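Local coordinates for uric acid degradation bifunctional protein PucL (Bacillus subtilis, PDB 6A4M) that oxidises uric acid with molecular oxygen as the urate oxidase part of a bifunctional enzyme that also carries a decarboxylase of the same pathway, at residues 268-273 with 285-290. Residues are numbered along the deposited sequence; the frame is centred on the assembly and turned at random.
Sequences HTWDTV and YTEPRP
With chi1 at -57° in Trp270 and -51° in Tyr285, each CG swings beside its own backbone N, opposite the carbonyl carbon. The two CB atoms then meet at 3.7 Å, and the side chains cross at about a right angle. CE3 of Trp270 reaches the base of the tyrosine, and CD of Pro288 lies at the edge of the indole, near its plane. The Thr272 and Tyr285 side chains lie side by side, pointing the same way, with Thr272 OG1 3.5 Å from Tyr285 CE2.

Next to them in the chain, Asp271 and Thr286 form an antiparallel hydrogen-bonded pair. Asp271 N donates to Thr286 O at 3.1 Å, and Thr286 N donates to Asp271 O at 2.8 Å. Thr272 and Tyr285 follow as a non-hydrogen-bonded pair. On the face carrying Asp271 and Thr286, Asp271 OD2 rests 3.4 Å from Pro288 CA. A water donates to Asp271 OD2 at 2.7 Å and accepts from Arg289 N at 2.9 Å, so it bridges the two segments past the last strand pair. Val273 CG1 meets Thr286 CG2 at 3.5 Å.

The contact forms the base of a two-stranded beta hairpin, 271-274 with 284-286, at the protein surface. Arg192 NE hydrogen-bonds Trp270 O, Phe195 meets the indole ring, and Pro193 touches Tyr285. The hairpin extends from the large antiparallel sheet, continuing on from strand 258-267 and leading back into strand 293-300.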
loop_
_atom_site.group_PDB
_atom_site.type_symbol
_atom_site.label_atom_id
_atom_site.label_comp_id
_atom_site.label_asym_id
_atom_site.label_seq_id
_atom_site.Cartn_x
_atom_site.Cartn_y
_atom_site.Cartn_z
ATOM N N HIS A 268 -13.937 -5.106 14.096
ATOM C CA HIS A 268 -14.305 -4.003 14.991
ATOM C C HIS A 268 -15.795 -3.684 14.870
ATOM O O HIS A 268 -16.194 -2.514 14.897
ATOM C CB HIS A 268 -13.460 -2.759 14.678
ATOM C CG HIS A 268 -12.003 -2.930 14.968
ATOM N ND1 HIS A 268 -11.458 -2.670 16.207
ATOM C CD2 HIS A 268 -10.977 -3.334 14.182
ATOM C CE1 HIS A 268 -10.158 -2.909 16.172
ATOM N NE2 HIS A 268 -9.842 -3.312 14.955
ATOM N N THR A 269 -16.614 -4.732 14.763
ATOM C CA THR A 269 -18.067 -4.595 14.625
ATOM C C THR A 269 -18.690 -3.991 15.894
ATOM O O THR A 269 -18.300 -4.333 17.011
ATOM C CB THR A 269 -18.717 -5.961 14.307
ATOM O OG1 THR A 269 -18.159 -6.482 13.092
ATOM C CG2 THR A 269 -20.235 -5.841 14.159
ATOM N N TRP A 270 -19.656 -3.096 15.697
ATOM C CA TRP A 270 -20.257 -2.318 16.788
ATOM C C TRP A 270 -21.241 -3.137 17.609
ATOM O O TRP A 270 -21.718 -4.185 17.166
ATOM C CB TRP A 270 -20.990 -1.091 16.232
ATOM C CG TRP A 270 -20.128 -0.179 15.421
ATOM C CD1 TRP A 270 -18.860 0.241 15.720
ATOM C CD2 TRP A 270 -20.472 0.434 14.175
ATOM N NE1 TRP A 270 -18.395 1.078 14.732
ATOM C CE2 TRP A 270 -19.362 1.213 13.771
ATOM C CE3 TRP A 270 -21.613 0.404 13.359
ATOM C CZ2 TRP A 270 -19.357 1.954 12.584
ATOM C CZ3 TRP A 270 -21.606 1.141 12.172
ATOM C CH2 TRP A 270 -20.482 1.907 11.799
ATOM N N ASP A 271 -21.540 -2.644 18.808
ATOM C CA ASP A 271 -22.577 -3.229 19.661
ATOM C C ASP A 271 -23.909 -2.532 19.409
ATOM O O ASP A 271 -23.960 -1.306 19.324
ATOM C CB ASP A 271 -22.195 -3.104 21.140
ATOM C CG ASP A 271 -21.018 -3.990 21.522
ATOM O OD1 ASP A 271 -20.773 -5.002 20.834
ATOM O OD2 ASP A 271 -20.348 -3.678 22.531
ATOM N N THR A 272 -24.979 -3.320 19.291
ATOM C CA THR A 272 -26.329 -2.785 19.111
ATOM C C THR A 272 -26.838 -2.261 20.445
ATOM O O THR A 272 -26.649 -2.905 21.473
ATOM C CB THR A 272 -27.318 -3.856 18.603
ATOM O OG1 THR A 272 -26.749 -4.570 17.502
ATOM C CG2 THR A 272 -28.628 -3.215 18.151
ATOM N N VAL A 273 -27.466 -1.088 20.419
ATOM C CA VAL A 273 -28.126 -0.522 21.604
ATOM C C VAL A 273 -29.646 -0.415 21.417
ATOM O O VAL A 273 -30.392 -0.698 22.351
ATOM C CB VAL A 273 -27.502 0.830 22.047
ATOM C CG1 VAL A 273 -26.047 0.636 22.444
ATOM C CG2 VAL A 273 -27.595 1.897 20.967
ATOM N N TYR A 285 -26.239 1.895 17.037
ATOM C CA TYR A 285 -25.126 1.117 17.585
ATOM C C TYR A 285 -24.177 2.020 18.361
ATOM O O TYR A 285 -24.273 3.246 18.283
ATOM C CB TYR A 285 -24.331 0.433 16.472
ATOM C CG TYR A 285 -25.143 -0.372 15.495
ATOM C CD1 TYR A 285 -25.711 0.229 14.375
ATOM C CD2 TYR A 285 -25.325 -1.743 15.669
ATOM C CE1 TYR A 285 -26.452 -0.506 13.465
ATOM C CE2 TYR A 285 -26.067 -2.488 14.762
ATOM C CZ TYR A 285 -26.624 -1.863 13.664
ATOM O OH TYR A 285 -27.352 -2.586 12.756
ATOM N N THR A 286 -23.245 1.405 19.086
ATOM C CA THR A 286 -22.202 2.141 19.801
ATOM C C THR A 286 -20.856 1.419 19.755
ATOM O O THR A 286 -20.756 0.275 19.307
ATOM C CB THR A 286 -22.607 2.432 21.264
ATOM O OG1 THR A 286 -21.700 3.385 21.829
ATOM C CG2 THR A 286 -22.617 1.162 22.120
ATOM N N GLU A 287 -19.823 2.109 20.226
ATOM C CA GLU A 287 -18.463 1.587 20.199
ATOM C C GLU A 287 -18.359 0.425 21.193
ATOM O O GLU A 287 -18.841 0.541 22.327
ATOM C CB GLU A 287 -17.460 2.697 20.553
ATOM C CG GLU A 287 -16.022 2.421 20.125
ATOM C CD GLU A 287 -15.762 2.633 18.641
ATOM O OE1 GLU A 287 -16.711 2.793 17.844
ATOM O OE2 GLU A 287 -14.577 2.641 18.263
ATOM N N PRO A 288 -17.756 -0.704 20.770
ATOM C CA PRO A 288 -17.610 -1.836 21.678
ATOM C C PRO A 288 -16.433 -1.669 22.637
ATOM O O PRO A 288 -15.732 -0.654 22.597
ATOM C CB PRO A 288 -17.362 -3.008 20.723
ATOM C CG PRO A 288 -16.626 -2.394 19.589
ATOM C CD PRO A 288 -17.202 -1.010 19.436
ATOM N N ARG A 289 -16.230 -2.671 23.487
ATOM C CA ARG A 289 -15.038 -2.748 24.328
ATOM C C ARG A 289 -13.809 -3.010 23.435
ATOM O O ARG A 289 -13.965 -3.501 22.312
ATOM C CB ARG A 289 -15.191 -3.856 25.376
ATOM C CG ARG A 289 -16.305 -3.623 26.392
ATOM C CD ARG A 289 -16.236 -4.628 27.535
ATOM N NE ARG A 289 -17.145 -4.311 28.641
ATOM C CZ ARG A 289 -18.458 -4.572 28.674
ATOM N NH1 ARG A 289 -19.076 -5.161 27.649
ATOM N NH2 ARG A 289 -19.168 -4.235 29.748
ATOM N N PRO A 290 -12.584 -2.698 23.927
ATOM C CA PRO A 290 -11.367 -2.820 23.104
ATOM C C PRO A 290 -11.074 -4.161 22.406
ATOM O O PRO A 290 -10.512 -4.137 21.311
ATOM C CB PRO A 290 -10.244 -2.507 24.096
ATOM C CG PRO A 290 -10.872 -1.615 25.098
ATOM C CD PRO A 290 -12.272 -2.128 25.254
HETATM O O HOH W 1 -18.029 -4.889 23.304
#